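Local coordinates for protein origin of replication complex subunit 1B (Arabidopsis thaliana, PDB 5HH7) that binds the unmodified histone H3 tail through its BAH-PHD cassette and serves in the origin recognition complex that binds replication origins, at residues Asp68-Gly73 / Gln94-Lys99; Thr61-Glu66 / Lys84-Gly89; Glu49-Gln54 / Ala119-Glu124. All blocks are in the same frame, centred on the assembly; numbering follows the deposited sequence.

Overall arrangement
Interactions 1 and 2 lie within the PHD finger, and their centres are about 14 Å apart. Interaction 1 belongs to the zinc site of C67, C70, C93 and C96. The other zinc is held by C53, C56, H75 and C78, so the ligand pairs alternate along the chain in a cross-brace. Interaction 2 joins the H3-binding strand 64-66 to the segment K84-G89. Interaction 3 ties the PHD finger to the BAH domain, about 15 Å from interaction 1 and about 17 Å from interaction 2, centre to centre. The bound peptide reaches all three. Neighbouring pieces touch directly: L71 CD2 is 3.4 Å from E66 OE1, and M64 CE is 3.6 Å from E51 O.

Interaction 1 (Asp68-Gly73 / Gln94-Lys99); sequences DDCLGG and QFCEVK
C96 points its sulfur from the helix 94-98 at the side chains of D69 and C70. Its SG lies beside its own backbone N (chi1 -77°), which turns it to the facing segment. C96 SG meets D69 CB at 3.6 Å and C70 CB at 3.6 Å, so one sulfur touches two neighbouring methylene groups. D69 OD2 lies 4.0 Å from C96 CB. No hydrogen bond crosses between the segments.

The C70 sulfur sits between its backbone N and carbonyl carbon (chi1 83°). From there C70 SG comes within 4.4 Å of C96 SG. Both are ligands of the same zinc ion, together with C67 and C93. C70 SG also takes a weak hydrogen bond from G72 N, 3.1 Å long. The bond lies in the turn that follows C70. The next residue, L71, packs on R123 and gives its carbonyl oxygen to a basic side chain of the bound peptide.

The direct packing is small, and the shared zinc is probably the main tie between loop and helix. The N-H of G72 probably eases the negative charge on the C70 thiolate.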
ATOM      1  N   ASP A  68      15.011  -2.066  -0.792  1.00 27.76           N
ATOM      2  CA  ASP A  68      14.476  -0.714  -0.629  1.00 21.04           C
ATOM      3  C   ASP A  68      14.115  -0.058  -1.957  1.00 25.57           C
ATOM      4  O   ASP A  68      13.199   0.760  -2.014  1.00 27.42           O
ATOM      5  CB  ASP A  68      15.481   0.190   0.093  1.00 24.63           C
ATOM      6  CG  ASP A  68      15.633  -0.151   1.556  1.00 24.75           C
ATOM      7  OD1 ASP A  68      14.778  -0.894   2.080  1.00 25.37           O
ATOM      8  OD2 ASP A  68      16.603   0.332   2.181  1.00 26.54           O
ATOM      9  N   ASP A  69      14.844  -0.407  -3.015  1.00 26.28           N
ATOM     10  CA  ASP A  69      14.687   0.271  -4.300  1.00 29.36           C
ATOM     11  C   ASP A  69      13.685  -0.400  -5.237  1.00 33.48           C
ATOM     12  O   ASP A  69      12.663   0.194  -5.588  1.00 33.36           O
ATOM     13  CB  ASP A  69      16.042   0.444  -4.997  1.00 45.18           C
ATOM     14  CG  ASP A  69      16.868   1.560  -4.392  1.00 64.93           C
ATOM     15  OD1 ASP A  69      16.317   2.310  -3.559  1.00 72.37           O
ATOM     16  OD2 ASP A  69      18.058   1.695  -4.751  1.00 69.67           O
ATOM     17  N   CYS A  70      13.980  -1.636  -5.637  1.00 35.27           N
ATOM     18  CA  CYS A  70      13.146  -2.341  -6.605  1.00 35.34           C
ATOM     19  C   CYS A  70      11.996  -3.097  -5.942  1.00 32.78           C
ATOM     20  O   CYS A  70      11.097  -3.583  -6.628  1.00 35.69           O
ATOM     21  CB  CYS A  70      13.993  -3.311  -7.435  1.00 37.89           C
ATOM     22  SG  CYS A  70      14.293  -4.909  -6.639  1.00 40.82           S
ATOM     23  N   LEU A  71      12.037  -3.200  -4.616  0.50 25.76           N
ATOM     24  CA  LEU A  71      11.027  -3.933  -3.845  0.50 25.55           C
ATOM     25  C   LEU A  71      10.938  -5.422  -4.187  0.50 28.06           C
ATOM     26  O   LEU A  71       9.955  -6.082  -3.858  0.50 28.29           O
ATOM     27  CB  LEU A  71       9.652  -3.266  -3.959  1.00 30.16           C
ATOM     28  CG  LEU A  71       9.546  -1.871  -3.342  1.00 29.01           C
ATOM     29  CD1 LEU A  71       8.123  -1.338  -3.451  1.00 34.16           C
ATOM     30  CD2 LEU A  71       9.998  -1.906  -1.892  1.00 30.88           C
ATOM     31  N   GLY A  72      11.971  -5.948  -4.834  1.00 36.54           N
ATOM     32  CA  GLY A  72      12.025  -7.365  -5.137  1.00 41.32           C
ATOM     33  C   GLY A  72      12.332  -8.183  -3.896  1.00 40.27           C
ATOM     34  O   GLY A  72      12.845  -7.659  -2.904  1.00 36.74           O
ATOM     35  N   GLY A  73      12.015  -9.472  -3.951  1.00 36.59           N
ATOM     36  CA  GLY A  73      12.267 -10.370  -2.839  1.00 36.30           C
ATOM     37  C   GLY A  73      13.546 -11.164  -3.024  1.00 39.03           C
ATOM     38  O   GLY A  73      13.877 -11.567  -4.140  1.00 40.89           O
ATOM     39  N   GLN A  94      21.830  -6.463  -5.227  1.00 50.83           N
ATOM     40  CA  GLN A  94      22.985  -6.333  -6.108  1.00 58.76           C
ATOM     41  C   GLN A  94      22.641  -5.660  -7.434  1.00 59.34           C
ATOM     42  O   GLN A  94      23.454  -4.921  -7.988  1.00 58.92           O
ATOM     43  CB  GLN A  94      23.617  -7.702  -6.363  1.00 72.60           C
ATOM     44  CG  GLN A  94      22.635  -8.765  -6.826  1.00 85.59           C
ATOM     45  CD  GLN A  94      22.493  -9.898  -5.830  1.00 95.83           C
ATOM     46  OE1 GLN A  94      22.449  -9.678  -4.619  1.00100.19           O
ATOM     47  NE2 GLN A  94      22.429 -11.124  -6.337  1.00 97.28           N
ATOM     48  N   PHE A  95      21.439  -5.916  -7.938  1.00 55.94           N
ATOM     49  CA  PHE A  95      21.018  -5.354  -9.216  1.00 55.13           C
ATOM     50  C   PHE A  95      20.833  -3.844  -9.131  1.00 52.82           C
ATOM     51  O   PHE A  95      21.186  -3.118 -10.058  1.00 52.13           O
ATOM     52  CB  PHE A  95      19.737  -6.029  -9.706  1.00 58.52           C
ATOM     53  CG  PHE A  95      19.889  -7.500  -9.953  1.00 66.23           C
ATOM     54  CD1 PHE A  95      20.572  -7.957 -11.067  1.00 76.26           C
ATOM     55  CD2 PHE A  95      19.359  -8.424  -9.070  1.00 64.63           C
ATOM     56  CE1 PHE A  95      20.722  -9.310 -11.298  1.00 80.09           C
ATOM     57  CE2 PHE A  95      19.504  -9.778  -9.295  1.00 73.72           C
ATOM     58  CZ  PHE A  95      20.186 -10.222 -10.411  1.00 78.16           C
ATOM     59  N   CYS A  96      20.282  -3.375  -8.017  1.00 48.75           N
ATOM     60  CA  CYS A  96      20.103  -1.943  -7.812  1.00 45.26           C
ATOM     61  C   CYS A  96      21.414  -1.274  -7.412  1.00 50.05           C
ATOM     62  O   CYS A  96      21.592  -0.073  -7.609  1.00 53.35           O
ATOM     63  CB  CYS A  96      19.010  -1.675  -6.779  1.00 39.11           C
ATOM     64  SG  CYS A  96      17.352  -1.888  -7.447  1.00 41.16           S
ATOM     65  N   GLU A  97      22.327  -2.061  -6.850  1.00 45.11           N
ATOM     66  CA  GLU A  97      23.679  -1.596  -6.559  1.00 57.45           C
ATOM     67  C   GLU A  97      24.388  -1.208  -7.857  1.00 65.48           C
ATOM     68  O   GLU A  97      24.950  -0.116  -7.974  1.00 63.79           O
ATOM     69  CB  GLU A  97      24.471  -2.694  -5.842  1.00 66.39           C
ATOM     70  CG  GLU A  97      24.729  -2.428  -4.369  1.00 74.12           C
ATOM     71  CD  GLU A  97      25.058  -3.692  -3.591  1.00 84.88           C
ATOM     72  OE1 GLU A  97      25.657  -4.623  -4.173  1.00 89.56           O
ATOM     73  OE2 GLU A  97      24.706  -3.750  -2.395  1.00 86.96           O
ATOM     74  N   VAL A  98      24.336  -2.113  -8.830  1.00 74.35           N
ATOM     75  CA  VAL A  98      24.950  -1.910 -10.142  1.00 82.23           C
ATOM     76  C   VAL A  98      24.294  -0.739 -10.891  1.00 84.74           C
ATOM     77  O   VAL A  98      24.898  -0.171 -11.801  1.00 87.08           O
ATOM     78  CB  VAL A  98      24.899  -3.223 -10.974  1.00 79.84           C
ATOM     79  CG1 VAL A  98      25.470  -3.032 -12.374  1.00 84.82           C
ATOM     80  CG2 VAL A  98      25.654  -4.331 -10.248  1.00 80.58           C
ATOM     81  N   LYS A  99      23.080  -0.393 -10.442  1.00 84.91           N
ATOM     82  CA  LYS A  99      22.164   0.665 -10.939  1.00 85.04           C
ATOM     83  C   LYS A  99      20.920   0.036 -11.566  1.00 87.15           C
ATOM     84  O   LYS A  99      19.818   0.575 -11.460  1.00 86.47           O
ATOM     85  CB  LYS A  99      22.780   1.689 -11.912  1.00 85.38           C
ATOM     86  CG  LYS A  99      23.861   2.608 -11.345  1.00 86.11           C
ATOM     87  CD  LYS A  99      23.465   3.284 -10.048  1.00 84.42           C
ATOM     88  CE  LYS A  99      24.608   4.159  -9.558  1.00 84.89           C
ATOM     89  NZ  LYS A  99      25.909   3.437  -9.671  1.00 87.84           N
TER

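Interaction 2 (Thr61-Glu66 / Lys84-Gly89); sequences TNIMIE and KEVPEG
I65 and P87 make the tight end of this contact inside the PHD finger. The I65 side chain reaches toward the proline ring, and its CD1 lies 3.8 Å from P87 CD and 3.9 Å from P87 CG. The extended outer torsion of I65 (chi2 174°) carries CD1 out to the ring. The other branch of I65 serves V86. The two side chains slide past each other in opposite directions, with I65 CG2 3.8 Å from V86 CG2 and 3.9 Å from V86 CG1. I65 is buried, and L76 and W91 also pack on it.

The other end is looser, because I63 is exposed and a single methyl pair makes the contact. That pair is itself close, with I63 CG2 3.7 Å from V86 CG2. The two side chains cross at about a right angle. The CG1 arm of I63 leads away from this meeting point. Before V86 the segment is polar and exposed. There K84 NZ and E85 OE2 form only a long ion pair of 3.7 Å.

V86 packs on the backbone of the bound peptide and P87 on one of its apolar side chains, while E66 OE2 forms salt bridges with a basic side chain of the peptide and with R172.

No hydrogen bond or salt bridge joins the two segments. The direct contact between them is apolar, of methyls and the proline ring. The backbones of I63 and I65 pair with L76 and F74, while those of M64, E66, P87 and G89 bond to the peptide. The bonds from M64 and E66 are consistent with H3 lying along strand 64-66, as in other PHD fingers.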
ATOM      1  N   THR A  61      11.739 -22.006   3.034  1.00 70.15           N
ATOM      2  CA  THR A  61      11.496 -21.565   4.401  1.00 66.17           C
ATOM      3  C   THR A  61      12.472 -20.468   4.820  1.00 62.67           C
ATOM      4  O   THR A  61      12.240 -19.773   5.809  1.00 61.28           O
ATOM      5  CB  THR A  61      11.627 -22.733   5.391  1.00 71.61           C
ATOM      6  OG1 THR A  61      12.766 -23.530   5.041  1.00 77.33           O
ATOM      7  CG2 THR A  61      10.383 -23.605   5.355  1.00 76.88           C
ATOM      8  N   ASN A  62      13.567 -20.322   4.078  1.00 58.65           N
ATOM      9  CA  ASN A  62      14.557 -19.297   4.391  1.00 58.72           C
ATOM     10  C   ASN A  62      13.950 -17.906   4.286  1.00 54.40           C
ATOM     11  O   ASN A  62      13.195 -17.623   3.356  1.00 48.30           O
ATOM     12  CB  ASN A  62      15.783 -19.411   3.482  1.00 64.86           C
ATOM     13  CG  ASN A  62      16.866 -18.404   3.836  1.00 65.43           C
ATOM     14  OD1 ASN A  62      17.109 -17.447   3.099  1.00 64.40           O
ATOM     15  ND2 ASN A  62      17.517 -18.611   4.976  1.00 65.54           N
ATOM     16  N   ILE A  63      14.278 -17.052   5.251  1.00 53.31           N
ATOM     17  CA  ILE A  63      13.739 -15.697   5.308  1.00 51.18           C
ATOM     18  C   ILE A  63      14.030 -14.917   4.030  1.00 51.33           C
ATOM     19  O   ILE A  63      15.139 -14.963   3.497  1.00 47.79           O
ATOM     20  CB  ILE A  63      14.283 -14.926   6.534  1.00 48.64           C
ATOM     21  CG1 ILE A  63      13.846 -15.617   7.825  1.00 54.15           C
ATOM     22  CG2 ILE A  63      13.804 -13.481   6.528  1.00 47.77           C
ATOM     23  CD1 ILE A  63      12.347 -15.818   7.929  1.00 56.55           C
ATOM     24  N   MET A  64      13.015 -14.217   3.538  1.00 48.31           N
ATOM     25  CA  MET A  64      13.145 -13.408   2.340  1.00 42.75           C
ATOM     26  C   MET A  64      13.032 -11.937   2.705  1.00 38.74           C
ATOM     27  O   MET A  64      12.114 -11.537   3.425  1.00 35.44           O
ATOM     28  CB  MET A  64      12.058 -13.783   1.334  1.00 41.80           C
ATOM     29  CG  MET A  64      12.148 -13.046   0.008  1.00 49.35           C
ATOM     30  SD  MET A  64      10.870 -13.572  -1.156  1.00 50.57           S
ATOM     31  CE  MET A  64      11.247 -15.315  -1.314  1.00 44.71           C
ATOM     32  N   ILE A  65      13.969 -11.129   2.221  1.00 35.50           N
ATOM     33  CA  ILE A  65      13.907  -9.694   2.474  1.00 32.61           C
ATOM     34  C   ILE A  65      13.566  -8.908   1.216  1.00 33.69           C
ATOM     35  O   ILE A  65      13.568  -9.443   0.107  1.00 37.16           O
ATOM     36  CB  ILE A  65      15.210  -9.150   3.092  1.00 37.29           C
ATOM     37  CG1 ILE A  65      16.391  -9.370   2.145  1.00 38.24           C
ATOM     38  CG2 ILE A  65      15.467  -9.802   4.444  1.00 35.20           C
ATOM     39  CD1 ILE A  65      17.679  -8.736   2.626  1.00 38.62           C
ATOM     40  N   GLU A  66      13.282  -7.627   1.409  1.00 29.04           N
ATOM     41  CA  GLU A  66      12.791  -6.765   0.350  1.00 27.90           C
ATOM     42  C   GLU A  66      13.795  -5.655   0.073  1.00 29.79           C
ATOM     43  O   GLU A  66      14.286  -5.008   0.997  1.00 28.03           O
ATOM     44  CB  GLU A  66      11.453  -6.170   0.785  1.00 29.18           C
ATOM     45  CG  GLU A  66      10.852  -5.155  -0.163  1.00 29.95           C
ATOM     46  CD  GLU A  66       9.481  -4.706   0.301  1.00 28.75           C
ATOM     47  OE1 GLU A  66       9.394  -3.672   0.999  1.00 23.26           O
ATOM     48  OE2 GLU A  66       8.493  -5.401  -0.017  1.00 28.44           O
ATOM     49  N   LYS A  84      23.054 -14.072   7.297  1.00 52.06           N
ATOM     50  CA  LYS A  84      22.478 -14.906   8.341  1.00 60.54           C
ATOM     51  C   LYS A  84      21.215 -14.250   8.886  1.00 61.00           C
ATOM     52  O   LYS A  84      20.207 -14.919   9.133  1.00 58.11           O
ATOM     53  CB  LYS A  84      23.494 -15.114   9.465  1.00 77.00           C
ATOM     54  CG  LYS A  84      22.947 -15.842  10.684  1.00 86.20           C
ATOM     55  CD  LYS A  84      22.640 -17.300  10.379  1.00 97.01           C
ATOM     56  CE  LYS A  84      22.185 -18.049  11.624  1.00103.47           C
ATOM     57  NZ  LYS A  84      20.701 -18.091  11.745  1.00103.50           N
ATOM     58  N   GLU A  85      21.274 -12.931   9.050  1.00 58.24           N
ATOM     59  CA  GLU A  85      20.180 -12.180   9.647  1.00 56.17           C
ATOM     60  C   GLU A  85      19.627 -11.137   8.685  1.00 45.53           C
ATOM     61  O   GLU A  85      20.315 -10.706   7.759  1.00 42.63           O
ATOM     62  CB  GLU A  85      20.661 -11.488  10.924  1.00 67.54           C
ATOM     63  CG  GLU A  85      21.366 -12.415  11.894  1.00 80.31           C
ATOM     64  CD  GLU A  85      20.433 -13.450  12.483  1.00 87.71           C
ATOM     65  OE1 GLU A  85      19.231 -13.145  12.632  1.00 87.13           O
ATOM     66  OE2 GLU A  85      20.895 -14.567  12.792  1.00 94.02           O
ATOM     67  N   VAL A  86      18.376 -10.743   8.904  1.00 40.58           N
ATOM     68  CA  VAL A  86      17.795  -9.629   8.175  1.00 37.96           C
ATOM     69  C   VAL A  86      18.572  -8.371   8.529  1.00 39.93           C
ATOM     70  O   VAL A  86      18.702  -8.036   9.707  1.00 38.03           O
ATOM     71  CB  VAL A  86      16.318  -9.413   8.552  1.00 37.39           C
ATOM     72  CG1 VAL A  86      15.792  -8.124   7.933  1.00 35.91           C
ATOM     73  CG2 VAL A  86      15.477 -10.605   8.122  1.00 38.79           C
ATOM     74  N   PRO A  87      19.115  -7.681   7.516  1.00 37.17           N
ATOM     75  CA  PRO A  87      19.839  -6.433   7.777  1.00 34.30           C
ATOM     76  C   PRO A  87      18.938  -5.359   8.377  1.00 33.85           C
ATOM     77  O   PRO A  87      17.798  -5.175   7.942  1.00 26.84           O
ATOM     78  CB  PRO A  87      20.332  -6.009   6.387  1.00 37.30           C
ATOM     79  CG  PRO A  87      19.499  -6.787   5.415  1.00 40.79           C
ATOM     80  CD  PRO A  87      19.178  -8.072   6.099  1.00 39.65           C
ATOM     81  N   GLU A  88      19.456  -4.665   9.383  1.00 36.90           N
ATOM     82  CA  GLU A  88      18.749  -3.550   9.997  1.00 32.13           C
ATOM     83  C   GLU A  88      18.933  -2.310   9.129  1.00 31.36           C
ATOM     84  O   GLU A  88      20.025  -2.055   8.625  1.00 30.33           O
ATOM     85  CB  GLU A  88      19.295  -3.304  11.408  1.00 33.86           C
ATOM     86  CG  GLU A  88      18.589  -2.205  12.188  1.00 33.13           C
ATOM     87  CD  GLU A  88      19.149  -2.040  13.591  1.00 36.98           C
ATOM     88  OE1 GLU A  88      20.382  -2.150  13.762  1.00 33.67           O
ATOM     89  OE2 GLU A  88      18.352  -1.810  14.525  1.00 34.87           O
ATOM     90  N   GLY A  89      17.860  -1.549   8.937  1.00 26.10           N
ATOM     91  CA  GLY A  89      17.941  -0.312   8.182  1.00 23.27           C
ATOM     92  C   GLY A  89      18.073  -0.495   6.681  1.00 27.89           C
ATOM     93  O   GLY A  89      17.567  -1.468   6.118  1.00 27.11           O
TER

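Interaction 3 (Glu49-Gln54 / Ala119-Glu124); sequences EIEDCQ and ARTMRE
E51 of the PHD finger meets T121 and R123 at the start of the BAH helix 122-127. The contact therefore joins the two domains of the BAH-PHD cassette.

The charged part is a salt bridge. R123 NH1 donates to E51 OE1 over 3.3 Å, with an N-H...O angle of 152°. The oxygen lies near the guanidinium plane, at its edge. The donor, however, comes from above the carboxylate plane, and the two planes are 43° apart. Bends at chi2 and chi3 of R123 bring NH1 round to E51.

Other charges share this site. R123 NH1 also forms a salt bridge with D208, which lies in an H3-binding region. E51 OE2 pairs with a basic side chain of the bound peptide. R123 thus sits between two acids, E51 and D208, and, with the basic side chain of the peptide, probably balances them.

The apolar part is small. The E51 chain, extended beyond CG, crosses T121 at about a right angle. E51 CG lies 3.8 Å from T121 CG2.

Capping is the third kind. T121 is the N-cap of the helix, and its OG1 accepts from E124 N at 3.1 Å. The same oxygen is hydrogen-bonded to D208. One hydroxyl thus links the helix start to the acid that holds R123. It also lies over one face of the R123 guanidinium, with T121 OG1 3.6 Å above the plane and offset toward the rim.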
ATOM      1  N   GLU A  49      -0.116 -14.265  -2.307  1.00 50.88           N
ATOM      2  CA  GLU A  49       0.303 -14.091  -0.922  1.00 49.37           C
ATOM      3  C   GLU A  49       1.813 -13.957  -0.823  1.00 48.09           C
ATOM      4  O   GLU A  49       2.329 -13.230   0.027  1.00 48.04           O
ATOM      5  CB  GLU A  49      -0.119 -15.303  -0.079  1.00 59.45           C
ATOM      6  CG  GLU A  49      -1.565 -15.313   0.378  1.00 57.95           C
ATOM      7  CD  GLU A  49      -1.775 -16.150   1.626  1.00 57.99           C
ATOM      8  OE1 GLU A  49      -1.811 -15.572   2.730  1.00 54.81           O
ATOM      9  OE2 GLU A  49      -1.911 -17.384   1.504  1.00 69.76           O
ATOM     10  N   ILE A  50       2.518 -14.680  -1.688  1.00 49.61           N
ATOM     11  CA  ILE A  50       3.957 -14.855  -1.557  1.00 51.35           C
ATOM     12  C   ILE A  50       4.690 -14.560  -2.862  1.00 53.01           C
ATOM     13  O   ILE A  50       4.322 -15.067  -3.923  1.00 55.65           O
ATOM     14  CB  ILE A  50       4.283 -16.297  -1.111  1.00 59.13           C
ATOM     15  CG1 ILE A  50       3.638 -16.592   0.244  1.00 57.57           C
ATOM     16  CG2 ILE A  50       5.788 -16.524  -1.053  1.00 60.25           C
ATOM     17  CD1 ILE A  50       3.871 -18.001   0.725  1.00 64.14           C
ATOM     18  N   GLU A  51       5.739 -13.746  -2.774  1.00 56.76           N
ATOM     19  CA  GLU A  51       6.541 -13.385  -3.937  1.00 56.69           C
ATOM     20  C   GLU A  51       7.724 -14.331  -4.115  1.00 57.86           C
ATOM     21  O   GLU A  51       8.204 -14.929  -3.151  1.00 58.14           O
ATOM     22  CB  GLU A  51       7.045 -11.946  -3.809  1.00 54.80           C
ATOM     23  CG  GLU A  51       5.938 -10.909  -3.776  1.00 53.70           C
ATOM     24  CD  GLU A  51       6.453  -9.514  -3.485  1.00 51.96           C
ATOM     25  OE1 GLU A  51       7.110  -8.923  -4.370  1.00 51.83           O
ATOM     26  OE2 GLU A  51       6.202  -9.011  -2.369  1.00 50.98           O
ATOM     27  N   ASP A  52       8.189 -14.460  -5.353  1.00 61.67           N
ATOM     28  CA  ASP A  52       9.341 -15.296  -5.667  1.00 65.73           C
ATOM     29  C   ASP A  52      10.631 -14.584  -5.298  1.00 63.39           C
ATOM     30  O   ASP A  52      10.690 -13.357  -5.306  1.00 63.79           O
ATOM     31  CB  ASP A  52       9.375 -15.614  -7.164  1.00 73.10           C
ATOM     32  CG  ASP A  52       8.227 -16.495  -7.603  1.00 79.99           C
ATOM     33  OD1 ASP A  52       7.682 -16.260  -8.703  1.00 80.05           O
ATOM     34  OD2 ASP A  52       7.873 -17.427  -6.852  1.00 84.24           O
ATOM     35  N   CYS A  53      11.669 -15.350  -4.978  1.00 61.55           N
ATOM     36  CA  CYS A  53      12.993 -14.763  -4.867  1.00 59.92           C
ATOM     37  C   CYS A  53      13.487 -14.426  -6.264  1.00 60.70           C
ATOM     38  O   CYS A  53      13.310 -15.207  -7.200  1.00 64.82           O
ATOM     39  CB  CYS A  53      13.985 -15.708  -4.202  1.00 61.22           C
ATOM     40  SG  CYS A  53      15.684 -15.140  -4.436  1.00 62.60           S
ATOM     41  N   GLN A  54      14.119 -13.268  -6.397  1.00 61.15           N
ATOM     42  CA  GLN A  54      14.564 -12.795  -7.699  1.00 65.02           C
ATOM     43  C   GLN A  54      15.875 -13.437  -8.140  1.00 71.82           C
ATOM     44  O   GLN A  54      16.362 -13.173  -9.238  1.00 76.06           O
ATOM     45  CB  GLN A  54      14.683 -11.272  -7.695  1.00 60.78           C
ATOM     46  CG  GLN A  54      13.351 -10.569  -7.521  1.00 64.64           C
ATOM     47  CD  GLN A  54      12.348 -10.982  -8.579  1.00 72.71           C
ATOM     48  OE1 GLN A  54      12.542 -10.722  -9.767  1.00 75.52           O
ATOM     49  NE2 GLN A  54      11.275 -11.638  -8.155  1.00 76.13           N
ATOM     50  N   ALA A 119       2.541 -13.235 -11.443  1.00 48.01           N
ATOM     51  CA  ALA A 119       1.520 -12.202 -11.311  1.00 54.50           C
ATOM     52  C   ALA A 119       1.977 -11.102 -10.360  1.00 53.72           C
ATOM     53  O   ALA A 119       2.784 -11.339  -9.461  1.00 52.90           O
ATOM     54  CB  ALA A 119       0.210 -12.808 -10.831  1.00 46.18           C
ATOM     55  N   ARG A 120       1.454  -9.897 -10.562  1.00 50.27           N
ATOM     56  CA  ARG A 120       1.826  -8.753  -9.738  1.00 43.89           C
ATOM     57  C   ARG A 120       0.986  -8.682  -8.466  1.00 39.00           C
ATOM     58  O   ARG A 120      -0.210  -8.973  -8.485  1.00 40.89           O
ATOM     59  CB  ARG A 120       1.671  -7.454 -10.530  1.00 44.00           C
ATOM     60  CG  ARG A 120       2.522  -7.374 -11.785  1.00 48.23           C
ATOM     61  CD  ARG A 120       2.412  -6.000 -12.426  1.00 47.57           C
ATOM     62  NE  ARG A 120       1.058  -5.719 -12.895  1.00 53.62           N
ATOM     63  CZ  ARG A 120       0.564  -4.496 -13.059  1.00 54.00           C
ATOM     64  NH1 ARG A 120       1.311  -3.436 -12.781  1.00 49.31           N
ATOM     65  NH2 ARG A 120      -0.678  -4.332 -13.495  1.00 60.23           N
ATOM     66  N   THR A 121       1.613  -8.286  -7.361  1.00 36.51           N
ATOM     67  CA  THR A 121       0.883  -8.095  -6.115  1.00 34.48           C
ATOM     68  C   THR A 121       0.041  -6.827  -6.197  1.00 35.20           C
ATOM     69  O   THR A 121       0.246  -5.988  -7.075  1.00 31.48           O
ATOM     70  CB  THR A 121       1.826  -7.991  -4.901  1.00 33.45           C
ATOM     71  OG1 THR A 121       2.567  -6.768  -4.970  1.00 32.53           O
ATOM     72  CG2 THR A 121       2.792  -9.170  -4.867  1.00 39.14           C
ATOM     73  N   MET A 122      -0.907  -6.698  -5.277  1.00 31.96           N
ATOM     74  CA  MET A 122      -1.785  -5.537  -5.220  1.00 31.25           C
ATOM     75  C   MET A 122      -0.980  -4.266  -4.939  1.00 27.57           C
ATOM     76  O   MET A 122      -1.266  -3.196  -5.485  1.00 26.90           O
ATOM     77  CB  MET A 122      -2.843  -5.761  -4.139  1.00 40.81           C
ATOM     78  CG  MET A 122      -4.071  -4.889  -4.254  1.00 47.34           C
ATOM     79  SD  MET A 122      -5.506  -5.681  -3.498  1.00 44.43           S
ATOM     80  CE  MET A 122      -5.817  -7.010  -4.659  1.00 45.74           C
ATOM     81  N   ARG A 123       0.030  -4.391  -4.082  1.00 23.52           N
ATOM     82  CA  ARG A 123       0.933  -3.282  -3.784  1.00 21.66           C
ATOM     83  C   ARG A 123       1.712  -2.859  -5.028  1.00 22.44           C
ATOM     84  O   ARG A 123       1.889  -1.668  -5.292  1.00 22.55           O
ATOM     85  CB  ARG A 123       1.896  -3.673  -2.659  1.00 28.91           C
ATOM     86  CG  ARG A 123       3.195  -2.875  -2.629  1.00 30.07           C
ATOM     87  CD  ARG A 123       4.381  -3.823  -2.671  1.00 42.10           C
ATOM     88  NE  ARG A 123       5.108  -3.768  -3.932  1.00 40.06           N
ATOM     89  CZ  ARG A 123       5.825  -4.766  -4.439  1.00 31.86           C
ATOM     90  NH1 ARG A 123       5.921  -5.934  -3.812  1.00 35.74           N
ATOM     91  NH2 ARG A 123       6.445  -4.597  -5.590  1.00 35.57           N
ATOM     92  N   GLU A 124       2.163  -3.841  -5.798  1.00 24.58           N
ATOM     93  CA  GLU A 124       2.870  -3.563  -7.040  1.00 26.83           C
ATOM     94  C   GLU A 124       1.970  -2.807  -8.020  1.00 28.73           C
ATOM     95  O   GLU A 124       2.406  -1.854  -8.669  1.00 27.94           O
ATOM     96  CB  GLU A 124       3.377  -4.867  -7.662  1.00 34.15           C
ATOM     97  CG  GLU A 124       4.312  -4.674  -8.839  1.00 41.41           C
ATOM     98  CD  GLU A 124       4.895  -5.983  -9.349  1.00 45.41           C
ATOM     99  OE1 GLU A 124       4.737  -7.021  -8.670  1.00 41.01           O
ATOM    100  OE2 GLU A 124       5.509  -5.968 -10.436  1.00 48.66           O
TER